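Local structure of ribonuclease J (Methanolobus psychrophilus R15, 5HAB) at residues B[111-116]-B[136-141]; B[116-121]-B[144-149]; B[126-131]-B[176-181]; B[194-199]-B[226-231]. The protein hydrolyses RNA, probably as a processing or decay exoribonuclease, and belongs to the beta-CASP branch of the metallo-beta-lactamase superfamily. The protein carries 1 engineered substitution. One frame throughout, in Å; residues are numbered along the deposited sequence.

Interaction 1. Residues B[111-116]-B[136-141]; sequences GAIPKL and HQIDSE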
# COMPACT_ATOMS: atom_id res chain seq x y z
N GLY B 111 -31.56 -0.92 6.76
CA GLY B 111 -31.50 0.51 6.49
C GLY B 111 -32.46 1.02 5.42
O GLY B 111 -32.83 2.20 5.43
N ALA B 112 -32.87 0.15 4.50
CA ALA B 112 -33.78 0.54 3.43
C ALA B 112 -35.20 0.01 3.65
O ALA B 112 -36.08 0.23 2.81
CB ALA B 112 -33.26 0.08 2.08
N ILE B 113 -35.42 -0.71 4.75
CA ILE B 113 -36.75 -1.20 5.11
C ILE B 113 -37.82 -0.09 5.02
O ILE B 113 -38.82 -0.28 4.31
CB ILE B 113 -36.76 -1.86 6.51
CG1 ILE B 113 -36.11 -3.24 6.47
CG2 ILE B 113 -38.18 -1.96 7.04
CD1 ILE B 113 -36.91 -4.27 5.71
N PRO B 114 -37.61 1.07 5.68
CA PRO B 114 -38.65 2.10 5.64
C PRO B 114 -38.89 2.71 4.27
O PRO B 114 -39.83 3.50 4.12
CB PRO B 114 -38.12 3.18 6.60
CG PRO B 114 -37.08 2.51 7.40
CD PRO B 114 -36.47 1.51 6.50
N LYS B 115 -38.07 2.38 3.29
CA LYS B 115 -38.19 3.01 1.99
C LYS B 115 -38.78 2.08 0.92
O LYS B 115 -39.40 2.54 -0.04
CB LYS B 115 -36.81 3.51 1.53
CG LYS B 115 -36.49 4.92 2.03
CD LYS B 115 -37.71 5.82 1.97
CE LYS B 115 -37.50 7.11 2.74
NZ LYS B 115 -36.51 7.99 2.07
N LEU B 116 -38.61 0.77 1.10
CA LEU B 116 -39.05 -0.18 0.08
C LEU B 116 -40.03 -1.23 0.60
O LEU B 116 -40.79 -1.80 -0.18
CB LEU B 116 -37.83 -0.88 -0.55
CG LEU B 116 -36.73 -0.05 -1.20
CD1 LEU B 116 -35.55 -0.93 -1.54
CD2 LEU B 116 -37.25 0.66 -2.43
N HIS B 136 -39.09 0.20 15.98
CA HIS B 136 -38.69 1.53 16.45
C HIS B 136 -38.31 2.42 15.27
O HIS B 136 -38.49 3.63 15.33
CB HIS B 136 -37.53 1.43 17.44
CG HIS B 136 -37.91 0.81 18.75
ND1 HIS B 136 -37.00 0.54 19.75
CD2 HIS B 136 -39.11 0.40 19.22
CE1 HIS B 136 -37.62 -0.02 20.77
NE2 HIS B 136 -38.90 -0.11 20.48
N GLN B 137 -37.81 1.81 14.20
CA GLN B 137 -37.40 2.59 13.04
C GLN B 137 -38.60 3.00 12.18
O GLN B 137 -38.68 4.14 11.73
CB GLN B 137 -36.38 1.81 12.22
CG GLN B 137 -36.13 2.37 10.84
CD GLN B 137 -34.97 1.69 10.16
OE1 GLN B 137 -35.14 0.68 9.47
NE2 GLN B 137 -33.77 2.24 10.34
N ILE B 138 -39.50 2.05 11.91
CA ILE B 138 -40.70 2.31 11.12
C ILE B 138 -41.52 3.46 11.71
O ILE B 138 -42.02 4.32 10.99
CB ILE B 138 -41.57 1.04 10.98
CG1 ILE B 138 -40.86 -0.02 10.14
CG2 ILE B 138 -42.93 1.38 10.38
CD1 ILE B 138 -40.60 0.41 8.72
N ASP B 139 -41.62 3.47 13.04
CA ASP B 139 -42.32 4.52 13.76
C ASP B 139 -41.46 5.78 13.87
O ASP B 139 -41.46 6.45 14.90
CB ASP B 139 -42.73 4.05 15.16
CG ASP B 139 -43.49 2.73 15.14
OD1 ASP B 139 -44.04 2.38 14.07
OD2 ASP B 139 -43.53 2.04 16.19
N SER B 140 -40.71 6.08 12.82
CA SER B 140 -39.80 7.21 12.83
C SER B 140 -39.66 7.81 11.44
O SER B 140 -38.57 8.22 11.03
CB SER B 140 -38.42 6.79 13.36
OG SER B 140 -38.52 6.12 14.60
N GLU B 141 -40.77 7.85 10.71
CA GLU B 141 -40.83 8.56 9.43
C GLU B 141 -42.13 9.36 9.36
O GLU B 141 -42.18 10.42 8.74
CB GLU B 141 -40.71 7.59 8.26
CG GLU B 141 -41.60 6.36 8.35
CD GLU B 141 -41.47 5.46 7.14
OE1 GLU B 141 -41.80 4.26 7.24
OE2 GLU B 141 -41.03 5.95 6.07
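The ring of Pro114 lies on one side of the Gln137 amide plane, displaced toward the edge between Gln137 CG and the amide oxygen. Both Pro114 CG and Pro114 CD stand on that side, and Gln137 CD is 3.6 Å from Pro114 CG. The Gln137 chain reaches there fully extended, CG anti to the backbone N (chi1 167°), and crosses the proline ring at about a right angle. On another part of the ring, Pro114 CB sits over a face of the Glu141 carboxylate, 3.9 Å from Glu141 OE1. Glu141 is poorly ordered, so its hold is probably loose. Glu141 OE2 comes within 3.4 Å of Pro114 O; both are acceptors, so this is no hydrogen bond as modelled. The contact joins the short helix 113-116 to the end of helix 128-138, within the metallo-beta-lactamase part of the chain. Ile113 and Ile138 add the apolar contact: Ile113 CG2 meets Ile138 CD1 at 3.8 Å, the two side chains crossing at about a right angle. Ile138 CD1 also touches Pro114 CA at 4.0 Å. Helix 128-138 ends here, since Asp139 leaves helical backbone angles. Ser140 OG turns back to bond His136 O at 2.6 Å, in the carbonyl plane. Gln137 also touches Leu107 and Ile110 of helix 107-110, and His136 packs on Arg297 and Thr301 of helix 293-304.

Interaction 2. Residues B[116-121]-B[144-149]; sequences LAHRYA and FGVKNN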
# COMPACT_ATOMS: atom_id res chain seq x y z
N LEU B 116 -38.61 0.77 1.10
CA LEU B 116 -39.05 -0.18 0.08
C LEU B 116 -40.03 -1.23 0.60
O LEU B 116 -40.79 -1.80 -0.18
CB LEU B 116 -37.83 -0.88 -0.55
CG LEU B 116 -36.73 -0.05 -1.20
CD1 LEU B 116 -35.55 -0.93 -1.54
CD2 LEU B 116 -37.25 0.66 -2.43
N ALA B 117 -40.00 -1.51 1.90
CA ALA B 117 -40.80 -2.61 2.43
C ALA B 117 -42.31 -2.37 2.30
O ALA B 117 -43.09 -3.32 2.11
CB ALA B 117 -40.45 -2.88 3.88
N HIS B 118 -42.73 -1.11 2.37
CA HIS B 118 -44.15 -0.78 2.40
C HIS B 118 -44.85 -1.01 1.06
O HIS B 118 -46.08 -0.93 0.98
CB HIS B 118 -44.36 0.68 2.84
CG HIS B 118 -43.79 1.69 1.90
ND1 HIS B 118 -44.38 2.00 0.70
CD2 HIS B 118 -42.69 2.47 2.00
CE1 HIS B 118 -43.66 2.93 0.09
NE2 HIS B 118 -42.62 3.23 0.86
N ARG B 119 -44.08 -1.28 0.02
CA ARG B 119 -44.64 -1.55 -1.30
C ARG B 119 -44.99 -3.02 -1.52
O ARG B 119 -45.62 -3.37 -2.51
CB ARG B 119 -43.69 -1.08 -2.40
CG ARG B 119 -43.70 0.42 -2.57
CD ARG B 119 -42.92 0.85 -3.80
NE ARG B 119 -42.76 2.30 -3.80
CZ ARG B 119 -41.69 2.93 -3.34
NH1 ARG B 119 -40.68 2.22 -2.83
NH2 ARG B 119 -41.62 4.25 -3.38
N TYR B 120 -44.56 -3.87 -0.59
CA TYR B 120 -44.84 -5.30 -0.71
C TYR B 120 -45.92 -5.72 0.28
O TYR B 120 -45.94 -5.27 1.42
CB TYR B 120 -43.56 -6.12 -0.48
CG TYR B 120 -42.48 -5.83 -1.49
CD1 TYR B 120 -42.44 -6.50 -2.71
CD2 TYR B 120 -41.51 -4.86 -1.24
CE1 TYR B 120 -41.46 -6.22 -3.65
CE2 TYR B 120 -40.53 -4.58 -2.17
CZ TYR B 120 -40.50 -5.26 -3.37
OH TYR B 120 -39.52 -4.98 -4.28
N ALA B 121 -46.83 -6.57 -0.19
CA ALA B 121 -47.90 -7.10 0.64
C ALA B 121 -47.40 -8.33 1.38
O ALA B 121 -47.83 -9.46 1.11
CB ALA B 121 -49.12 -7.43 -0.20
N PHE B 144 -47.45 8.89 6.07
CA PHE B 144 -48.49 7.88 6.09
C PHE B 144 -48.33 6.90 4.93
O PHE B 144 -48.23 7.31 3.77
CB PHE B 144 -49.87 8.53 6.05
CG PHE B 144 -50.94 7.75 6.77
CD1 PHE B 144 -51.70 6.81 6.10
CD2 PHE B 144 -51.17 7.96 8.12
CE1 PHE B 144 -52.67 6.09 6.76
CE2 PHE B 144 -52.15 7.24 8.79
CZ PHE B 144 -52.90 6.30 8.11
N GLY B 145 -48.29 5.61 5.25
CA GLY B 145 -48.37 5.15 6.63
C GLY B 145 -48.51 3.65 6.78
O GLY B 145 -48.68 3.15 7.90
N VAL B 146 -48.44 2.93 5.67
CA VAL B 146 -48.57 1.47 5.69
C VAL B 146 -47.37 0.81 6.38
O VAL B 146 -46.22 1.03 6.01
CB VAL B 146 -48.75 0.92 4.26
CG1 VAL B 146 -47.86 1.68 3.28
CG2 VAL B 146 -48.45 -0.58 4.22
N LYS B 147 -47.66 -0.00 7.39
CA LYS B 147 -46.62 -0.72 8.13
C LYS B 147 -46.81 -2.23 8.00
O LYS B 147 -47.87 -2.75 8.35
CB LYS B 147 -46.64 -0.35 9.61
CG LYS B 147 -46.51 1.12 9.92
CD LYS B 147 -46.68 1.36 11.41
CE LYS B 147 -46.68 2.84 11.74
NZ LYS B 147 -47.00 3.08 13.18
N ASN B 148 -45.80 -2.93 7.50
CA ASN B 148 -45.87 -4.38 7.41
C ASN B 148 -45.94 -4.93 8.84
O ASN B 148 -45.28 -4.40 9.73
CB ASN B 148 -44.65 -4.95 6.67
CG ASN B 148 -44.42 -4.30 5.32
OD1 ASN B 148 -44.13 -3.10 5.23
ND2 ASN B 148 -44.53 -5.09 4.25
N ASN B 149 -46.73 -5.97 9.06
CA ASN B 149 -46.70 -6.61 10.38
C ASN B 149 -45.37 -7.32 10.54
O ASN B 149 -44.80 -7.83 9.57
CB ASN B 149 -47.88 -7.58 10.57
CG ASN B 149 -47.91 -8.69 9.55
OD1 ASN B 149 -47.92 -8.44 8.35
ND2 ASN B 149 -47.93 -9.94 10.03
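Two loops meet near His118 and Val146, whose CA atoms are 6.0 Å apart. Residues 117-119 coil like a helix but lack its repeating bonds. Residues 144-149 run as irregular loop, with a cis peptide before Gly145. The loops lead into strands 124-126 and 150-152, which are parallel neighbours at one border of a mixed sheet. Asn148 carries the contact. Its ND2 donates to Ala117 O at 3.1 Å with an N-H...O angle of 144°. It comes from above the carbonyl plane, 52° out of it. Tyr120 N reaches the same oxygen from the opposite face, also at 3.1 Å, so Ala117 O is gripped from both sides. A second bond from Asn148 ND2, to Tyr120 O at 3.2 Å, is weak. ND2 has a further partner in Ala122 O, which is its strongest. Beside this, Val146 CG1 touches His118 CB at 3.7 Å. CG1 lies between the backbone N and the carbonyl carbon (chi1 39°), on the side that meets His118. Two N-H groups are thus shared among three carbonyls, which fits the weakness of the Tyr120 O bond. At the surface, this amide ties the two loops together before they enter neighbouring strands.

Interaction 3. Residues B[126-131]-B[176-181]; sequences ATPYTT and IIDTVF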
# COMPACT_ATOMS: atom_id res chain seq x y z
N ALA B 126 -38.30 -11.60 11.57
CA ALA B 126 -37.00 -11.31 12.15
C ALA B 126 -36.89 -11.78 13.60
O ALA B 126 -37.88 -12.20 14.20
CB ALA B 126 -36.71 -9.81 12.06
N THR B 127 -35.69 -11.72 14.15
CA THR B 127 -35.47 -12.05 15.55
C THR B 127 -36.02 -10.95 16.45
O THR B 127 -36.14 -9.80 16.00
CB THR B 127 -33.97 -12.26 15.84
OG1 THR B 127 -33.25 -11.05 15.54
CG2 THR B 127 -33.41 -13.41 15.01
N PRO B 128 -36.34 -11.28 17.71
CA PRO B 128 -36.89 -10.33 18.68
C PRO B 128 -36.18 -8.98 18.71
O PRO B 128 -36.84 -7.94 18.57
CB PRO B 128 -36.72 -11.06 20.01
CG PRO B 128 -36.91 -12.49 19.64
CD PRO B 128 -36.33 -12.66 18.25
N TYR B 129 -34.86 -8.98 18.87
CA TYR B 129 -34.11 -7.73 18.90
C TYR B 129 -34.24 -6.98 17.57
O TYR B 129 -34.52 -5.78 17.54
CB TYR B 129 -32.64 -8.00 19.23
CG TYR B 129 -31.82 -6.74 19.40
CD1 TYR B 129 -32.10 -5.85 20.44
CD2 TYR B 129 -30.78 -6.43 18.54
CE1 TYR B 129 -31.36 -4.69 20.60
CE2 TYR B 129 -30.03 -5.28 18.70
CZ TYR B 129 -30.32 -4.41 19.73
OH TYR B 129 -29.58 -3.26 19.89
N THR B 130 -34.04 -7.72 16.48
CA THR B 130 -34.18 -7.16 15.14
C THR B 130 -35.57 -6.59 14.93
O THR B 130 -35.71 -5.47 14.42
CB THR B 130 -33.92 -8.21 14.06
OG1 THR B 130 -32.71 -8.92 14.35
CG2 THR B 130 -33.81 -7.55 12.70
N THR B 131 -36.59 -7.35 15.32
CA THR B 131 -37.97 -6.89 15.17
C THR B 131 -38.18 -5.60 15.94
O THR B 131 -38.81 -4.68 15.43
CB THR B 131 -38.99 -7.93 15.69
OG1 THR B 131 -38.74 -8.19 17.08
CG2 THR B 131 -38.91 -9.23 14.90
N ILE B 176 -23.43 -7.73 15.72
CA ILE B 176 -24.67 -7.33 16.36
C ILE B 176 -25.33 -8.59 16.88
O ILE B 176 -25.17 -9.67 16.29
CB ILE B 176 -25.59 -6.52 15.41
CG1 ILE B 176 -26.80 -5.97 16.19
CG2 ILE B 176 -26.05 -7.37 14.24
CD1 ILE B 176 -27.75 -5.12 15.35
N ILE B 177 -26.03 -8.47 17.99
CA ILE B 177 -26.64 -9.61 18.65
C ILE B 177 -27.83 -10.12 17.85
O ILE B 177 -28.44 -9.36 17.08
CB ILE B 177 -27.05 -9.26 20.09
CG1 ILE B 177 -27.90 -7.99 20.10
CG2 ILE B 177 -25.82 -9.07 20.96
CD1 ILE B 177 -28.47 -7.64 21.46
N ASP B 178 -28.15 -11.40 18.05
CA ASP B 178 -29.33 -12.04 17.45
C ASP B 178 -29.28 -12.05 15.92
O ASP B 178 -30.19 -11.56 15.26
CB ASP B 178 -30.61 -11.37 17.94
CG ASP B 178 -31.67 -12.38 18.37
OD1 ASP B 178 -31.44 -13.60 18.23
OD2 ASP B 178 -32.74 -11.95 18.85
N THR B 179 -28.20 -12.61 15.37
CA THR B 179 -28.05 -12.76 13.93
C THR B 179 -28.29 -14.22 13.53
O THR B 179 -27.90 -15.15 14.25
CB THR B 179 -26.65 -12.31 13.45
OG1 THR B 179 -26.47 -10.92 13.78
CG2 THR B 179 -26.51 -12.48 11.95
N VAL B 180 -28.96 -14.43 12.39
CA VAL B 180 -29.30 -15.78 11.96
C VAL B 180 -28.91 -16.08 10.50
O VAL B 180 -28.93 -15.20 9.64
CB VAL B 180 -30.81 -16.05 12.16
CG1 VAL B 180 -31.17 -15.98 13.64
CG2 VAL B 180 -31.65 -15.06 11.36
N PHE B 181 -28.55 -17.34 10.24
CA PHE B 181 -28.65 -17.91 8.91
C PHE B 181 -30.13 -18.16 8.66
O PHE B 181 -30.86 -18.51 9.60
CB PHE B 181 -27.89 -19.24 8.77
CG PHE B 181 -26.39 -19.14 8.89
CD1 PHE B 181 -25.76 -17.92 9.00
CD2 PHE B 181 -25.62 -20.29 8.87
CE1 PHE B 181 -24.39 -17.84 9.11
CE2 PHE B 181 -24.24 -20.22 8.97
CZ PHE B 181 -23.63 -19.00 9.09
O HOH W 1 -30.34 -8.10 15.39
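The Tyr129 ring and the Ile177 side chain cross at about a right angle, with the isoleucine over one ring face. Ile177 CD1 lies 3.8 Å from the ring centroid and only 7° off its normal, a CH-pi contact. Ile176 CD1 comes instead to the ring edge, 4.1 Å from Tyr129 CE2. The ring takes this place with CG anti to the backbone N (chi1 -175°). Its hydroxyl is held by Tyr298 O. Thr127, at the N-cap position of helix 128-138, slides past Asp178 in the opposite direction. Thr127 OG1 donates to Asp178 O at 3.1 Å, tilted 18° from the carbonyl plane. Thr127 CB packs on the Asp178 carboxylate, 3.3 Å from Asp178 OD2. Thr127 CG2 and Val180 CG1 meet tip to tip at 3.7 Å. A water links Thr130 OG1 with Ile177 O, donating to the latter at 2.8 Å. The contact sets the start of helix 128-138 on the loop leading into strand 179-186 of the metallo-beta-lactamase part. The threonine bond and the water satisfy two carbonyls of that loop. The rest is isoleucine packing on the ring, the methyl contact, and the Asp178 carboxylate laid against Thr127, with Tyr307 OH as a weak outside partner of Asp178 OD2.

Interaction 4. Residues B[194-199]-B[226-231]; sequences ACDFKF and ITESTN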
# COMPACT_ATOMS: atom_id res chain seq x y z
N ALA B 194 -26.46 -17.11 4.30
CA ALA B 194 -25.52 -16.92 5.39
C ALA B 194 -24.64 -15.71 5.12
O ALA B 194 -23.51 -15.83 4.67
CB ALA B 194 -24.67 -18.16 5.58
N CYS B 195 -25.19 -14.53 5.41
CA CYS B 195 -24.51 -13.28 5.12
C CYS B 195 -24.41 -12.42 6.38
O CYS B 195 -25.30 -12.46 7.23
CB CYS B 195 -25.25 -12.53 4.01
SG CYS B 195 -25.39 -13.46 2.46
N ASP B 196 -23.34 -11.65 6.48
CA ASP B 196 -23.00 -10.91 7.70
C ASP B 196 -22.90 -11.85 8.89
O ASP B 196 -23.66 -11.75 9.85
CB ASP B 196 -24.02 -9.81 7.99
CG ASP B 196 -23.70 -8.52 7.27
OD1 ASP B 196 -22.80 -8.52 6.40
OD2 ASP B 196 -24.33 -7.50 7.59
N PHE B 197 -21.94 -12.76 8.81
CA PHE B 197 -21.77 -13.74 9.87
C PHE B 197 -20.31 -14.05 10.15
O PHE B 197 -19.41 -13.70 9.39
CB PHE B 197 -22.47 -15.04 9.52
CG PHE B 197 -21.64 -15.95 8.67
CD1 PHE B 197 -21.57 -15.76 7.30
CD2 PHE B 197 -20.92 -17.00 9.23
CE1 PHE B 197 -20.81 -16.59 6.51
CE2 PHE B 197 -20.15 -17.83 8.45
CZ PHE B 197 -20.10 -17.62 7.08
N LYS B 198 -20.12 -14.80 11.22
CA LYS B 198 -18.82 -15.13 11.72
C LYS B 198 -18.96 -16.34 12.63
O LYS B 198 -19.86 -16.39 13.46
CB LYS B 198 -18.24 -13.92 12.46
CG LYS B 198 -17.39 -14.21 13.66
CD LYS B 198 -17.08 -12.92 14.38
CE LYS B 198 -16.01 -13.12 15.43
NZ LYS B 198 -15.49 -11.83 15.92
N PHE B 199 -18.10 -17.33 12.44
CA PHE B 199 -18.01 -18.41 13.41
C PHE B 199 -17.30 -17.86 14.64
O PHE B 199 -16.21 -17.29 14.54
CB PHE B 199 -17.26 -19.61 12.83
CG PHE B 199 -18.00 -20.33 11.74
CD1 PHE B 199 -19.38 -20.21 11.63
CD2 PHE B 199 -17.33 -21.13 10.83
CE1 PHE B 199 -20.06 -20.88 10.63
CE2 PHE B 199 -18.01 -21.80 9.83
CZ PHE B 199 -19.38 -21.67 9.73
N ILE B 226 -26.22 -18.97 -0.43
CA ILE B 226 -25.87 -17.57 -0.66
C ILE B 226 -25.08 -17.16 0.55
O ILE B 226 -25.59 -17.20 1.67
CB ILE B 226 -27.11 -16.68 -0.87
CG1 ILE B 226 -27.88 -17.09 -2.12
CG2 ILE B 226 -26.71 -15.20 -0.89
CD1 ILE B 226 -29.03 -18.04 -1.86
N THR B 227 -23.83 -16.77 0.35
CA THR B 227 -22.98 -16.44 1.49
C THR B 227 -22.10 -15.24 1.14
O THR B 227 -21.82 -14.99 -0.03
CB THR B 227 -22.13 -17.65 1.94
OG1 THR B 227 -21.48 -17.37 3.18
CG2 THR B 227 -21.08 -18.02 0.90
N GLU B 228 -21.71 -14.49 2.16
CA GLU B 228 -20.91 -13.28 1.97
C GLU B 228 -19.51 -13.61 1.46
O GLU B 228 -18.97 -14.68 1.75
CB GLU B 228 -20.82 -12.51 3.29
CG GLU B 228 -20.06 -13.25 4.38
CD GLU B 228 -19.58 -12.34 5.49
OE1 GLU B 228 -20.43 -11.76 6.19
OE2 GLU B 228 -18.35 -12.20 5.67
N SER B 229 -18.92 -12.71 0.69
CA SER B 229 -17.55 -12.88 0.25
C SER B 229 -16.64 -11.82 0.88
O SER B 229 -15.45 -11.78 0.59
CB SER B 229 -17.46 -12.79 -1.27
OG SER B 229 -17.78 -11.49 -1.71
N THR B 230 -17.23 -10.99 1.75
CA THR B 230 -16.60 -9.79 2.30
C THR B 230 -15.15 -9.94 2.76
O THR B 230 -14.30 -9.13 2.40
CB THR B 230 -17.43 -9.27 3.50
OG1 THR B 230 -18.81 -9.20 3.15
CG2 THR B 230 -16.96 -7.88 3.92
N ASN B 231 -14.86 -10.98 3.54
CA ASN B 231 -13.51 -11.19 4.05
C ASN B 231 -13.01 -12.56 3.63
O ASN B 231 -12.12 -13.12 4.27
CB ASN B 231 -13.47 -11.08 5.58
CG ASN B 231 -13.41 -9.65 6.07
OD1 ASN B 231 -13.28 -8.71 5.28
ND2 ASN B 231 -13.50 -9.47 7.38
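This is a parallel strand pairing, at the C-terminal ends of strands 189-194 and 222-228. The two are joined as a beta-alpha-beta crossover through helix 211-220. Ala194 pairs with Thr227, their CA atoms 4.7 Å apart. Ala194 N donates to Ile226 O at 2.8 Å, nearly straight, with an N-H...O angle of 170°. Ala194 O takes Thr227 OG1 at 3.0 Å in the carbonyl plane, and a weak bond from Glu228 N. Thr227 OG1 can do this because it stands anti to the backbone N (chi1 -170°). Past the pairing, the chain turns at Asp196. Phe197 N reaches Glu228 OE1 at 3.2 Å from above the carboxylate plane, 50° out of it. The same oxygen accepts from His410 ND1, so Glu228 ties two loops. Cys195 SG packs on Ile226 CG2 at 4.0 Å. Asp196 OD2 bonds His104 NE2, and Asp196 packs on a phosphate of the bound RNA. This is consistent with the active-site region of metallo-beta-lactamase-fold nucleases, where an aspartate after this strand belongs to the metal site. Strand 427-431 flanks 222-228 on its other side. Helix 413-423 covers Phe197 through Leu419, and helix 435-447 touches Thr227 through Tyr441.

In the fold
Interactions 1 and 2 lie at the surface, interactions 3 and 4 are buried. Interactions 1 and 2 share Leu116 and are joined by the Asp139-Lys147 salt bridge. Interactions 1 and 3 use the two ends of helix 128-138 without touching. Interactions 3 and 4 reach the same six-stranded sheet and meet through Phe181, which packs on Phe197 and Ala194. The chemistry shifts with place. Interaction 1 is van der Waals contact without a hydrogen bond between its segments. Interaction 2 rests on one asparagine amide. Interaction 3 mixes ring packing with a threonine bond, and interaction 4 is strand pairing, nearest of the four to the RNA.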